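Local coordinates for ABC-type transport system, sugar-family extracellular solute-binding protein (Peptoclostridium difficile 630, PDB 6HNI) that binds tyrosine as the substrate-binding lipoprotein of an ABC-type transport system and has adhesive properties, at residues N51-D55 / G56-D60; A269-L273 / N274-V278. The protein carries 1 engineered substitution. All blocks are in the same frame, centred on the assembly; numbering follows the deposited sequence.

Overall arrangement
Both contacts are local and lie at the surface of the same lobe, their centres about 15 Å apart, each at the C-terminal end of a helix that finishes in a Schellman motif. Contact 1 joins helix 35-50 to strand 59-65 through a tight loop; contact 2 is the end of helix 258-273 with the loop that leaves it. Both combine backbone bonds with a bridging water. In contact 1 the water joins two carboxylates and a side-chain amide adds two bonds; in contact 2 it joins two backbone carbonyls, and the direct hydrogen bonds are all backbone. They touch, Asn51 CB lying 3.5 Å from Val270 CG2 and the Phe53 ring resting near Val270, Leu273 and Asn274.

Contact 1: N51-D55 / G56-D60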
loop_
_atom_site.group_PDB
_atom_site.type_symbol
_atom_site.label_atom_id
_atom_site.label_comp_id
_atom_site.label_asym_id
_atom_site.label_seq_id
_atom_site.Cartn_x
_atom_site.Cartn_y
_atom_site.Cartn_z
ATOM N N ASN A 51 -8.895 19.811 -12.276
ATOM C CA ASN A 51 -8.074 20.990 -12.272
ATOM C C ASN A 51 -7.664 21.475 -13.674
ATOM O O ASN A 51 -6.828 22.360 -13.794
ATOM C CB ASN A 51 -6.880 20.782 -11.369
ATOM C CG ASN A 51 -7.250 20.878 -9.908
ATOM O OD1 ASN A 51 -7.185 21.951 -9.330
ATOM N ND2 ASN A 51 -7.568 19.735 -9.278
ATOM N N GLY A 52 -8.280 20.886 -14.695
ATOM C CA GLY A 52 -8.136 21.306 -16.065
ATOM C C GLY A 52 -6.995 20.698 -16.838
ATOM O O GLY A 52 -6.655 21.193 -17.910
ATOM N N PHE A 53 -6.435 19.583 -16.322
ATOM C CA PHE A 53 -5.329 18.909 -16.982
ATOM C C PHE A 53 -5.829 17.586 -17.498
ATOM O O PHE A 53 -6.124 16.681 -16.724
ATOM C CB PHE A 53 -4.183 18.699 -16.022
ATOM C CG PHE A 53 -3.502 19.959 -15.626
ATOM C CD1 PHE A 53 -2.501 20.485 -16.420
ATOM C CD2 PHE A 53 -3.861 20.613 -14.471
ATOM C CE1 PHE A 53 -1.852 21.650 -16.036
ATOM C CE2 PHE A 53 -3.214 21.769 -14.079
ATOM C CZ PHE A 53 -2.201 22.275 -14.848
ATOM N N LYS A 54 -5.938 17.495 -18.807
ATOM C CA LYS A 54 -6.669 16.414 -19.440
ATOM C C LYS A 54 -5.761 15.715 -20.459
ATOM O O LYS A 54 -5.166 16.369 -21.330
ATOM C CB LYS A 54 -7.939 17.021 -20.059
ATOM C CG LYS A 54 -8.704 16.142 -21.019
ATOM C CD LYS A 54 -9.075 14.795 -20.433
ATOM C CE LYS A 54 -9.991 14.033 -21.378
ATOM N NZ LYS A 54 -11.384 14.569 -21.327
ATOM N N ASP A 55 -5.654 14.394 -20.338
ATOM C CA ASP A 55 -4.813 13.557 -21.236
ATOM C C ASP A 55 -5.307 13.708 -22.667
ATOM O O ASP A 55 -6.518 13.678 -22.920
ATOM C CB ASP A 55 -4.876 12.069 -20.833
ATOM C CG ASP A 55 -3.844 11.211 -21.568
ATOM O OD1 ASP A 55 -2.749 11.714 -21.919
ATOM O OD2 ASP A 55 -4.112 9.999 -21.788
ATOM N N GLY A 56 -4.375 13.905 -23.590
ATOM C CA GLY A 56 -4.739 14.148 -24.969
ATOM C C GLY A 56 -5.042 15.611 -25.261
ATOM O O GLY A 56 -5.262 15.962 -26.438
ATOM N N GLU A 57 -5.040 16.483 -24.239
ATOM C CA GLU A 57 -5.280 17.925 -24.438
ATOM C C GLU A 57 -4.049 18.760 -24.048
ATOM O O GLU A 57 -3.227 19.064 -24.903
ATOM C CB GLU A 57 -6.587 18.379 -23.752
ATOM C CG GLU A 57 -7.827 17.728 -24.376
ATOM C CD GLU A 57 -9.159 18.318 -23.931
ATOM O OE1 GLU A 57 -9.173 19.199 -23.043
ATOM O OE2 GLU A 57 -10.207 17.898 -24.483
ATOM N N ASN A 58 -3.904 19.118 -22.782
ATOM C CA ASN A 58 -2.724 19.916 -22.328
ATOM C C ASN A 58 -1.731 19.099 -21.489
ATOM O O ASN A 58 -0.687 19.619 -21.019
ATOM C CB ASN A 58 -3.166 21.150 -21.560
ATOM C CG ASN A 58 -4.091 20.825 -20.399
ATOM O OD1 ASN A 58 -4.753 19.762 -20.366
ATOM N ND2 ASN A 58 -4.153 21.740 -19.443
ATOM N N ILE A 59 -2.054 17.816 -21.317
ATOM C CA ILE A 59 -1.072 16.846 -20.768
ATOM C C ILE A 59 -1.042 15.615 -21.632
ATOM O O ILE A 59 -1.987 15.339 -22.370
ATOM C CB ILE A 59 -1.290 16.492 -19.291
ATOM C CG1 ILE A 59 -2.603 15.739 -19.070
ATOM C CG2 ILE A 59 -1.121 17.724 -18.425
ATOM C CD1 ILE A 59 -2.782 15.222 -17.657
ATOM N N ASP A 60 0.069 14.887 -21.491
ATOM C CA ASP A 60 0.233 13.553 -22.032
ATOM C C ASP A 60 0.639 12.642 -20.880
ATOM O O ASP A 60 1.619 12.898 -20.229
ATOM C CB ASP A 60 1.341 13.510 -23.062
ATOM C CG ASP A 60 1.597 12.097 -23.535
ATOM O OD1 ASP A 60 0.829 11.665 -24.411
ATOM O OD2 ASP A 60 2.516 11.400 -22.999
HETATM O O HOH W 1 -1.851 11.003 -24.140
#
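Asp55 and Asp60 approach each other across the turn 55-60, and one water donates to both carboxylates. It lies 2.5 Å from Asp55 OD1 and 2.8 Å from Asp60 OD1. This bridge, with the bond that Asp55 OD1 also accepts from Ile61 N, probably eases their repulsion. A single beta bridge pairs Asp55 with Ile59, and Gly56 N bonds to Ile59 O (3.0 Å), closing the turn where strand 59-65 starts. Lys54 O accepts a bond from Glu57 N (2.9 Å), which approaches from above the carbonyl plane, and weaker ones from Asn58 N and Ile59 N. Lys54 N donates almost straight, at 172°, to Asn58 OD1, while Asn58 ND2 reaches back to Gly52 O at 3.0 Å; the amide thus fastens the loop at two backbone points. ND2 also comes obliquely to Phe53 CD1 (3.7 Å), though ring and amide planes are nearly parallel. Lys54 CG, anti to its own N (chi1 167°), sets a methylene 3.7 Å from the Glu57 carboxylate carbon CD, the ammonium group not reaching it. Ile59 places CG2 3.7 Å from Phe53 CD1. Phe53 and Ile59 pack on Leu48 of helix 35-50, and the loop, begun at Gly52, C-prime of that helix's Schellman motif, leads into edge strand 59-65 of a five-stranded parallel sheet, in the two-lobed substrate-binding protein fold.

Contact 2: A269-L273 / N274-V278; sequences AVKIL and NGESV
The backbone of 269-278 leaves its helix through a Schellman motif, in which Glu276 N bonds to Lys271 O (2.9 Å, 166°) and Gly275 N to Ile272 O (3.0 Å), with Gly275 at positive phi. Asn274 N still completes the last helical turn by donating to Val270 O, and makes a second, weak bond to Lys271 O. The carbonyls of Val270, Lys271 and Ile272 are therefore met by the chain as it turns away, and a water donates to both Ile272 O and Glu276 O, stitching the helix to the outgoing loop. Among the side chains, Asn274 extends outward alongside Val270, the two pointing the same way, with ND2 3.6 Å from Val270 CG1; the amide nitrogen is also near Val270 O, but at an angle too poor for a bond. Glu276 lays its extended chain obliquely across Lys271: CD sits 3.6 Å from Lys271 CB, and OE1 comes equally close to Lys271 CD. The ammonium group stays further off, NZ being 4.9 Å from OE1, so the carboxylate rests on the methylenes of the lysine chain, although opposite charges may add a mild attraction. Ile272 bends at its second torsion (chi2 -51°), which brings CD1 round under the loop, 3.4 Å from Glu276 O and 3.8 Å from Val278 CB. Its side chain also touches Pro107 and Met281. This C-terminal cap ends a helix packed beside helix 35-50, where Ala269, Val270 and Leu273 all meet Leu48, while the loop after Gly275 continues along the surface toward strand 290-294.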
loop_
_atom_site.group_PDB
_atom_site.type_symbol
_atom_site.label_atom_id
_atom_site.label_comp_id
_atom_site.label_asym_id
_atom_site.label_seq_id
_atom_site.Cartn_x
_atom_site.Cartn_y
_atom_site.Cartn_z
ATOM N N ALA A 269 0.385 17.449 -7.721
ATOM C CA ALA A 269 0.868 17.543 -9.114
ATOM C C ALA A 269 0.504 18.845 -9.771
ATOM O O ALA A 269 1.313 19.409 -10.516
ATOM C CB ALA A 269 0.370 16.402 -9.997
ATOM N N VAL A 270 -0.742 19.247 -9.573
ATOM C CA VAL A 270 -1.227 20.522 -10.166
ATOM C C VAL A 270 -0.281 21.636 -9.721
ATOM O O VAL A 270 0.161 22.488 -10.555
ATOM C CB VAL A 270 -2.680 20.766 -9.699
ATOM C CG1 VAL A 270 -3.115 22.186 -10.021
ATOM C CG2 VAL A 270 -3.640 19.813 -10.406
ATOM N N LYS A 271 0.035 21.680 -8.440
ATOM C CA LYS A 271 0.960 22.670 -7.894
ATOM C C LYS A 271 2.326 22.666 -8.536
ATOM O O LYS A 271 2.901 23.720 -8.895
ATOM C CB LYS A 271 1.068 22.612 -6.381
ATOM C CG LYS A 271 -0.237 22.785 -5.639
ATOM C CD LYS A 271 -0.018 22.654 -4.147
ATOM C CE LYS A 271 -1.283 22.893 -3.390
ATOM N NZ LYS A 271 -1.069 22.620 -1.953
ATOM N N ILE A 272 2.906 21.467 -8.693
ATOM C CA ILE A 272 4.202 21.325 -9.329
ATOM C C ILE A 272 4.170 21.762 -10.805
ATOM O O ILE A 272 5.043 22.519 -11.249
ATOM C CB ILE A 272 4.730 19.854 -9.179
ATOM C CG1 ILE A 272 4.847 19.488 -7.693
ATOM C CG2 ILE A 272 6.034 19.703 -9.925
ATOM C CD1 ILE A 272 5.604 20.434 -6.794
ATOM N N LEU A 273 3.134 21.349 -11.536
ATOM C CA LEU A 273 2.977 21.748 -12.931
ATOM C C LEU A 273 2.836 23.272 -13.087
ATOM O O LEU A 273 3.314 23.828 -14.067
ATOM C CB LEU A 273 1.806 21.004 -13.576
ATOM C CG LEU A 273 1.979 19.474 -13.699
ATOM C CD1 LEU A 273 0.698 18.853 -14.195
ATOM C CD2 LEU A 273 3.160 19.118 -14.600
ATOM N N ASN A 274 2.270 23.907 -12.071
ATOM C CA ASN A 274 2.096 25.371 -12.028
ATOM C C ASN A 274 3.305 26.111 -11.415
ATOM O O ASN A 274 3.264 27.328 -11.292
ATOM C CB ASN A 274 0.806 25.706 -11.249
ATOM C CG ASN A 274 -0.460 25.414 -12.040
ATOM O OD1 ASN A 274 -0.466 25.429 -13.283
ATOM N ND2 ASN A 274 -1.559 25.216 -11.331
ATOM N N GLY A 275 4.387 25.391 -11.088
ATOM C CA GLY A 275 5.637 26.062 -10.687
ATOM C C GLY A 275 6.079 25.942 -9.232
ATOM O O GLY A 275 7.122 26.501 -8.862
ATOM N N GLU A 276 5.321 25.257 -8.378
ATOM C CA GLU A 276 5.711 25.182 -6.963
ATOM C C GLU A 276 6.891 24.228 -6.798
ATOM O O GLU A 276 7.069 23.336 -7.611
ATOM C CB GLU A 276 4.522 24.795 -6.102
ATOM C CG GLU A 276 3.422 25.856 -6.192
ATOM C CD GLU A 276 2.368 25.771 -5.108
ATOM O OE1 GLU A 276 2.616 25.125 -4.049
ATOM O OE2 GLU A 276 1.283 26.376 -5.338
ATOM N N SER A 277 7.720 24.484 -5.787
ATOM C CA SER A 277 8.952 23.710 -5.520
ATOM C C SER A 277 8.620 22.378 -4.810
ATOM O O SER A 277 8.098 22.384 -3.702
ATOM C CB SER A 277 9.911 24.530 -4.633
ATOM O OG SER A 277 10.830 23.724 -3.928
ATOM N N VAL A 278 8.949 21.253 -5.428
ATOM C CA VAL A 278 8.721 19.949 -4.808
ATOM C C VAL A 278 9.541 19.743 -3.526
ATOM O O VAL A 278 9.065 19.126 -2.564
ATOM C CB VAL A 278 8.919 18.806 -5.835
ATOM C CG1 VAL A 278 10.391 18.686 -6.226
ATOM C CG2 VAL A 278 8.347 17.506 -5.290
HETATM O O HOH W 2 7.608 23.106 -10.176
#